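Extracellular invertase (Aspergillus kawachii, PDB 5XH8) probably cleaves the terminal beta-fructofuranoside of sucrose and, with high transfructosylation activity, passes fructose on to build fructooligosaccharides such as 1-kestose. Local coordinates at residues 55-67 and 76-88. Sequence-based numbering, arbitrary orientation.
Sequences HVGFLHDGSGISS and YQDLNQGNQVIVP. With ACT (acetate ion), chain I.
Gln84 reaches across to the hairpin turn at residues 60-63, where its NE2 donates to His60 O at 2.9 Å. The chain bends at chi2 (87°), which turns the amide toward His60 O, while its CG packs 3.4 Å from Ser66 OG. His60 O lies nearly in the amide plane, yet NE2 stands well above the carbonyl plane, 57° out of it. Ser63 N, closing the type I' turn, takes the same oxygen from the opposite face, so two bonds grip it. A water joins NE2 to Asp61 OD2.

Next along the strand, Ser66 OG donates to Gly82 O at 2.7 Å, coming in tilted 32° from the carbonyl plane of Gly82. The backbones pair around Ile65: Ile65 N donates to Ile86 O, and Val85 N to Ile65 O. Two residues, Val85 and Ile86, thus stand opposite the single Ile65, a classic beta bulge. Ile86 CG2 lies alongside Ile65, 3.9 Å from its CD1. At the other end Leu79 N bonds Ser67 O at 3.1 Å, while Leu79 CD1 packs 3.6 Å from Ser67 OG, a hydroxyl already donated to Val56 O.

Further out, His60 ND1 and Asp61 OD1 both bond to Gln38, and His60 NE2 meets an acetate, probably from the crystallisation liquor, at 3.0 Å from OXT. Asp78 OD1 forms a salt bridge with Arg603 and accepts from a water that also donates to Ser67 O. Ile65 and Pro88 touch Val97 of strand 96-103, which opens the next sheet of the GH32 beta-propeller.

The chain of residues 79-88 is thus fastened to the hairpin of strands 54-60 and 65-70, and every direct hydrogen bond across the contact ends on a backbone carbonyl; three of the donors are backbone N-H groups and two are side chains, Gln84 NE2 and Ser66 OG.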
ATOM      1  N   HIS A  55      14.873  23.418  12.709  1.00 23.86           N
ATOM      2  CA  HIS A  55      14.889  22.030  13.157  1.00 23.52           C
ATOM      3  C   HIS A  55      15.772  21.241  12.220  1.00 23.28           C
ATOM      4  O   HIS A  55      15.609  21.352  11.013  1.00 20.97           O
ATOM      5  CB  HIS A  55      13.488  21.429  13.115  1.00 23.55           C
ATOM      6  CG  HIS A  55      12.562  22.004  14.131  1.00 23.25           C
ATOM      7  ND1 HIS A  55      11.901  21.224  15.050  1.00 23.58           N
ATOM      8  CD2 HIS A  55      12.223  23.284  14.405  1.00 23.62           C
ATOM      9  CE1 HIS A  55      11.177  21.995  15.834  1.00 24.24           C
ATOM     10  NE2 HIS A  55      11.349  23.250  15.460  1.00 24.03           N
ATOM     11  N   VAL A  56      16.709  20.471  12.793  1.00 22.11           N
ATOM     12  CA  VAL A  56      17.494  19.485  12.063  1.00 22.72           C
ATOM     13  C   VAL A  56      17.046  18.062  12.465  1.00 22.30           C
ATOM     14  O   VAL A  56      16.637  17.830  13.605  1.00 23.79           O
ATOM     15  CB  VAL A  56      19.032  19.642  12.267  1.00 25.55           C
ATOM     16  CG1 VAL A  56      19.516  21.014  11.820  1.00 25.98           C
ATOM     17  CG2 VAL A  56      19.434  19.405  13.711  1.00 26.99           C
ATOM     18  N   GLY A  57      17.147  17.112  11.546  1.00 20.03           N
ATOM     19  CA  GLY A  57      16.736  15.731  11.789  1.00 19.93           C
ATOM     20  C   GLY A  57      17.781  14.793  11.227  1.00 19.02           C
ATOM     21  O   GLY A  57      18.601  15.190  10.396  1.00 19.77           O
ATOM     22  N   PHE A  58      17.750  13.555  11.685  1.00 18.89           N
ATOM     23  CA  PHE A  58      18.676  12.514  11.216  1.00 19.81           C
ATOM     24  C   PHE A  58      18.194  11.140  11.661  1.00 19.19           C
ATOM     25  O   PHE A  58      17.592  11.006  12.724  1.00 20.05           O
ATOM     26  CB  PHE A  58      20.125  12.764  11.693  1.00 19.81           C
ATOM     27  CG  PHE A  58      20.219  13.200  13.120  1.00 20.29           C
ATOM     28  CD1 PHE A  58      20.184  12.271  14.146  1.00 21.33           C
ATOM     29  CD2 PHE A  58      20.306  14.540  13.440  1.00 20.40           C
ATOM     30  CE1 PHE A  58      20.231  12.683  15.478  1.00 22.79           C
ATOM     31  CE2 PHE A  58      20.364  14.958  14.753  1.00 20.92           C
ATOM     32  CZ  PHE A  58      20.317  14.031  15.782  1.00 21.63           C
ATOM     33  N   LEU A  59      18.450  10.128  10.836  1.00 19.85           N
ATOM     34  CA  LEU A  59      18.246   8.733  11.245  1.00 20.55           C
ATOM     35  C   LEU A  59      19.121   8.446  12.458  1.00 19.81           C
ATOM     36  O   LEU A  59      20.228   8.970  12.559  1.00 19.22           O
ATOM     37  CB  LEU A  59      18.605   7.772  10.115  1.00 22.89           C
ATOM     38  CG  LEU A  59      17.788   7.874   8.815  1.00 23.56           C
ATOM     39  CD1 LEU A  59      18.044   6.654   7.967  1.00 23.49           C
ATOM     40  CD2 LEU A  59      16.301   8.031   9.093  1.00 25.25           C
ATOM     41  N   HIS A  60      18.591   7.671  13.404  1.00 20.50           N
ATOM     42  CA  HIS A  60      19.258   7.421  14.680  1.00 20.38           C
ATOM     43  C   HIS A  60      19.054   5.953  15.054  1.00 21.20           C
ATOM     44  O   HIS A  60      17.917   5.461  15.150  1.00 19.77           O
ATOM     45  CB  HIS A  60      18.726   8.364  15.765  1.00 20.95           C
ATOM     46  CG  HIS A  60      19.395   8.226  17.091  1.00 21.62           C
ATOM     47  ND1 HIS A  60      20.746   7.958  17.222  1.00 21.61           N
ATOM     48  CD2 HIS A  60      18.916   8.369  18.349  1.00 21.02           C
ATOM     49  CE1 HIS A  60      21.066   7.951  18.500  1.00 20.95           C
ATOM     50  NE2 HIS A  60      19.980   8.189  19.207  1.00 21.18           N
ATOM     51  N   ASP A  61      20.174   5.244  15.176  1.00 22.34           N
ATOM     52  CA  ASP A  61      20.220   3.842  15.619  1.00 22.10           C
ATOM     53  C   ASP A  61      19.394   2.894  14.758  1.00 22.97           C
ATOM     54  O   ASP A  61      18.899   1.879  15.233  1.00 23.09           O
ATOM     55  CB  ASP A  61      19.826   3.762  17.091  1.00 23.10           C
ATOM     56  CG  ASP A  61      20.934   4.302  18.012  1.00 23.85           C
ATOM     57  OD1 ASP A  61      22.115   4.079  17.694  1.00 22.89           O
ATOM     58  OD2 ASP A  61      20.632   4.945  19.032  1.00 24.24           O
ATOM     59  N   GLY A  62      19.224   3.235  13.490  1.00 21.41           N
ATOM     60  CA  GLY A  62      18.410   2.397  12.603  1.00 23.43           C
ATOM     61  C   GLY A  62      16.962   2.249  13.022  1.00 22.63           C
ATOM     62  O   GLY A  62      16.308   1.290  12.616  1.00 23.25           O
ATOM     63  N   SER A  63      16.455   3.190  13.819  1.00 21.70           N
ATOM     64  CA  SER A  63      15.122   3.049  14.387  1.00 23.60           C
ATOM     65  C   SER A  63      14.364   4.356  14.382  1.00 21.95           C
ATOM     66  O   SER A  63      13.743   4.713  15.370  1.00 23.04           O
ATOM     67  CB  SER A  63      15.219   2.526  15.838  1.00 25.91           C
ATOM     68  OG  SER A  63      16.129   1.454  15.892  1.00 31.77           O
ATOM     69  N   GLY A  64      14.352   5.038  13.254  1.00 21.72           N
ATOM     70  CA  GLY A  64      13.566   6.262  13.138  1.00 21.74           C
ATOM     71  C   GLY A  64      14.448   7.478  13.104  1.00 21.30           C
ATOM     72  O   GLY A  64      15.659   7.370  12.947  1.00 21.47           O
ATOM     73  N   ILE A  65      13.820   8.632  13.296  1.00 21.83           N
ATOM     74  CA  ILE A  65      14.429   9.928  13.044  1.00 20.59           C
ATOM     75  C   ILE A  65      14.433  10.675  14.378  1.00 20.23           C
ATOM     76  O   ILE A  65      13.390  10.762  15.044  1.00 20.82           O
ATOM     77  CB  ILE A  65      13.605  10.739  12.012  1.00 20.59           C
ATOM     78  CG1 ILE A  65      13.437   9.966  10.698  1.00 21.94           C
ATOM     79  CG2 ILE A  65      14.252  12.090  11.738  1.00 20.90           C
ATOM     80  CD1 ILE A  65      12.403  10.562   9.746  1.00 20.81           C
ATOM     81  N   SER A  66      15.601  11.197  14.755  1.00 19.18           N
ATOM     82  CA  SER A  66      15.753  12.101  15.890  1.00 19.58           C
ATOM     83  C   SER A  66      15.959  13.532  15.388  1.00 19.95           C
ATOM     84  O   SER A  66      16.211  13.762  14.195  1.00 21.40           O
ATOM     85  CB  SER A  66      16.927  11.661  16.789  1.00 19.55           C
ATOM     86  OG  SER A  66      16.573  10.489  17.486  1.00 19.08           O
ATOM     87  N   SER A  67      15.863  14.485  16.308  1.00 20.38           N
ATOM     88  CA  SER A  67      15.851  15.899  15.953  1.00 20.54           C
ATOM     89  C   SER A  67      16.405  16.813  17.049  1.00 20.20           C
ATOM     90  O   SER A  67      16.458  16.467  18.225  1.00 20.40           O
ATOM     91  CB  SER A  67      14.417  16.314  15.565  1.00 20.00           C
ATOM     92  OG  SER A  67      14.383  17.600  14.990  1.00 19.87           O
ATOM     93  N   TYR A  76      22.945  23.864  19.262  1.00 23.29           N
ATOM     94  CA  TYR A  76      21.747  23.027  19.156  1.00 23.71           C
ATOM     95  C   TYR A  76      21.221  22.599  20.511  1.00 24.46           C
ATOM     96  O   TYR A  76      21.988  22.491  21.483  1.00 25.33           O
ATOM     97  CB  TYR A  76      22.049  21.787  18.291  1.00 21.99           C
ATOM     98  CG  TYR A  76      22.567  22.162  16.939  1.00 21.67           C
ATOM     99  CD1 TYR A  76      23.920  22.410  16.743  1.00 22.19           C
ATOM    100  CD2 TYR A  76      21.704  22.332  15.848  1.00 21.64           C
ATOM    101  CE1 TYR A  76      24.410  22.793  15.510  1.00 21.94           C
ATOM    102  CE2 TYR A  76      22.192  22.706  14.603  1.00 21.23           C
ATOM    103  CZ  TYR A  76      23.551  22.934  14.435  1.00 21.26           C
ATOM    104  OH  TYR A  76      24.074  23.296  13.208  1.00 22.80           O
ATOM    105  N   GLN A  77      19.918  22.332  20.553  1.00 24.99           N
ATOM    106  CA  GLN A  77      19.228  21.757  21.705  1.00 27.18           C
ATOM    107  C   GLN A  77      18.517  20.478  21.248  1.00 26.27           C
ATOM    108  O   GLN A  77      17.702  20.511  20.313  1.00 25.45           O
ATOM    109  CB  GLN A  77      18.150  22.715  22.239  1.00 30.45           C
ATOM    110  CG  GLN A  77      18.629  23.778  23.198  1.00 36.36           C
ATOM    111  CD  GLN A  77      19.617  24.778  22.596  1.00 41.87           C
ATOM    112  OE1 GLN A  77      19.451  25.281  21.458  1.00 42.17           O
ATOM    113  NE2 GLN A  77      20.661  25.097  23.380  1.00 43.56           N
ATOM    114  N   ASP A  78      18.749  19.381  21.952  1.00 24.32           N
ATOM    115  CA  ASP A  78      18.055  18.136  21.662  1.00 25.14           C
ATOM    116  C   ASP A  78      16.544  18.273  21.857  1.00 25.78           C
ATOM    117  O   ASP A  78      16.109  18.957  22.760  1.00 25.34           O
ATOM    118  CB  ASP A  78      18.552  17.021  22.570  1.00 24.77           C
ATOM    119  CG  ASP A  78      19.974  16.631  22.263  1.00 24.99           C
ATOM    120  OD1 ASP A  78      20.231  16.172  21.124  1.00 23.02           O
ATOM    121  OD2 ASP A  78      20.834  16.854  23.151  1.00 25.69           O
ATOM    122  N   LEU A  79      15.770  17.607  20.999  1.00 24.73           N
ATOM    123  CA  LEU A  79      14.379  17.315  21.283  1.00 25.22           C
ATOM    124  C   LEU A  79      14.332  15.930  21.878  1.00 24.78           C
ATOM    125  O   LEU A  79      15.090  15.058  21.454  1.00 24.60           O
ATOM    126  CB  LEU A  79      13.514  17.443  20.024  1.00 24.47           C
ATOM    127  CG  LEU A  79      13.487  18.870  19.464  1.00 26.36           C
ATOM    128  CD1 LEU A  79      12.948  18.909  18.037  1.00 26.85           C
ATOM    129  CD2 LEU A  79      12.709  19.839  20.352  1.00 27.05           C
ATOM    130  N   ASN A  80      13.471  15.731  22.878  1.00 26.67           N
ATOM    131  CA  ASN A  80      13.298  14.419  23.548  1.00 29.85           C
ATOM    132  C   ASN A  80      14.544  13.802  24.099  1.00 30.48           C
ATOM    133  O   ASN A  80      14.643  12.568  24.114  1.00 31.88           O
ATOM    134  CB  ASN A  80      12.775  13.349  22.590  1.00 33.40           C
ATOM    135  CG  ASN A  80      11.552  13.764  21.869  1.00 34.45           C
ATOM    136  OD1 ASN A  80      11.426  13.529  20.675  1.00 40.01           O
ATOM    137  ND2 ASN A  80      10.635  14.368  22.580  1.00 35.95           N
ATOM    138  N   GLN A  81      15.508  14.620  24.492  1.00 29.97           N
ATOM    139  CA  GLN A  81      16.793  14.122  24.957  1.00 34.05           C
ATOM    140  C   GLN A  81      17.441  13.167  23.953  1.00 30.52           C
ATOM    141  O   GLN A  81      18.163  12.246  24.347  1.00 29.37           O
ATOM    142  CB  GLN A  81      16.634  13.440  26.327  1.00 39.67           C
ATOM    143  CG  GLN A  81      15.762  14.200  27.322  1.00 45.56           C
ATOM    144  CD  GLN A  81      15.536  13.388  28.582  1.00 52.18           C
ATOM    145  OE1 GLN A  81      14.456  12.829  28.789  1.00 56.45           O
ATOM    146  NE2 GLN A  81      16.573  13.277  29.404  1.00 53.00           N
ATOM    147  N   GLY A  82      17.163  13.401  22.658  1.00 27.01           N
ATOM    148  CA  GLY A  82      17.742  12.651  21.585  1.00 25.07           C
ATOM    149  C   GLY A  82      16.914  11.491  21.105  1.00 22.86           C
ATOM    150  O   GLY A  82      17.233  10.950  20.072  1.00 23.73           O
ATOM    151  N   ASN A  83      15.867  11.116  21.834  1.00 23.13           N
ATOM    152  CA  ASN A  83      14.979  10.023  21.439  1.00 25.14           C
ATOM    153  C   ASN A  83      14.157  10.427  20.204  1.00 23.92           C
ATOM    154  O   ASN A  83      13.842  11.607  20.003  1.00 21.70           O
ATOM    155  CB  ASN A  83      14.052   9.596  22.581  1.00 27.56           C
ATOM    156  CG  ASN A  83      14.818   9.077  23.790  1.00 31.12           C
ATOM    157  OD1 ASN A  83      14.627   9.538  24.910  1.00 37.55           O
ATOM    158  ND2 ASN A  83      15.718   8.172  23.563  1.00 32.17           N
ATOM    159  N   GLN A  84      13.858   9.422  19.385  1.00 21.75           N
ATOM    160  CA  GLN A  84      13.363   9.628  18.032  1.00 20.89           C
ATOM    161  C   GLN A  84      11.984  10.306  18.074  1.00 21.00           C
ATOM    162  O   GLN A  84      11.191  10.066  18.992  1.00 19.48           O
ATOM    163  CB  GLN A  84      13.295   8.291  17.281  1.00 21.27           C
ATOM    164  CG  GLN A  84      14.652   7.702  16.871  1.00 20.14           C
ATOM    165  CD  GLN A  84      15.316   6.829  17.932  1.00 20.53           C
ATOM    166  OE1 GLN A  84      15.010   6.940  19.099  1.00 20.13           O
ATOM    167  NE2 GLN A  84      16.269   5.976  17.518  1.00 20.81           N
ATOM    168  N   VAL A  85      11.733  11.173  17.103  1.00 20.94           N
ATOM    169  CA  VAL A  85      10.438  11.850  16.959  1.00 21.59           C
ATOM    170  C   VAL A  85       9.423  10.992  16.200  1.00 20.64           C
ATOM    171  O   VAL A  85       8.226  11.320  16.148  1.00 20.77           O
ATOM    172  CB  VAL A  85      10.610  13.242  16.294  1.00 21.81           C
ATOM    173  CG1 VAL A  85      11.685  14.022  17.020  1.00 23.01           C
ATOM    174  CG2 VAL A  85      10.962  13.146  14.802  1.00 22.05           C
ATOM    175  N   ILE A  86       9.923   9.961  15.534  1.00 18.57           N
ATOM    176  CA  ILE A  86       9.096   8.979  14.842  1.00 19.22           C
ATOM    177  C   ILE A  86       9.894   7.673  14.772  1.00 18.87           C
ATOM    178  O   ILE A  86      11.097   7.712  14.522  1.00 17.71           O
ATOM    179  CB  ILE A  86       8.633   9.472  13.440  1.00 19.29           C
ATOM    180  CG1 ILE A  86       7.655   8.489  12.786  1.00 20.27           C
ATOM    181  CG2 ILE A  86       9.805   9.787  12.512  1.00 19.78           C
ATOM    182  CD1 ILE A  86       7.010   9.042  11.515  1.00 20.80           C
ATOM    183  N   VAL A  87       9.206   6.543  14.976  1.00 19.34           N
ATOM    184  CA  VAL A  87       9.823   5.235  15.013  1.00 19.49           C
ATOM    185  C   VAL A  87       9.036   4.280  14.138  1.00 19.91           C
ATOM    186  O   VAL A  87       7.847   4.492  13.918  1.00 19.21           O
ATOM    187  CB  VAL A  87       9.924   4.673  16.468  1.00 21.50           C
ATOM    188  CG1 VAL A  87      10.889   5.507  17.315  1.00 22.99           C
ATOM    189  CG2 VAL A  87       8.569   4.589  17.168  1.00 22.30           C
ATOM    190  N   PRO A  88       9.677   3.187  13.687  1.00 19.51           N
ATOM    191  CA  PRO A  88       8.955   2.143  12.953  1.00 20.45           C
ATOM    192  C   PRO A  88       8.002   1.344  13.835  1.00 20.37           C
ATOM    193  O   PRO A  88       8.005   1.524  15.048  1.00 21.59           O
ATOM    194  CB  PRO A  88      10.086   1.241  12.436  1.00 21.18           C
ATOM    195  CG  PRO A  88      11.186   1.418  13.429  1.00 22.13           C
ATOM    196  CD  PRO A  88      11.099   2.844  13.892  1.00 20.80           C
TER
HETATM  197  C   ACT I 708      19.677   8.757  22.544  1.00 45.78           C
HETATM  198  O   ACT I 708      20.826   9.066  22.057  1.00 33.16           O
HETATM  199  OXT ACT I 708      18.829   8.024  21.945  1.00 48.95           O
HETATM  200  CH3 ACT I 708      19.210   9.250  23.873  1.00 45.10           C
HETATM  201  O   HOH W   1      18.027   4.897  19.544  1.00 26.14           O
HETATM  202  O   HOH W   2      15.404  13.645  19.051  1.00 19.27           O
HETATM  203  O   HOH W   3      18.713  14.946  19.220  1.00 24.68           O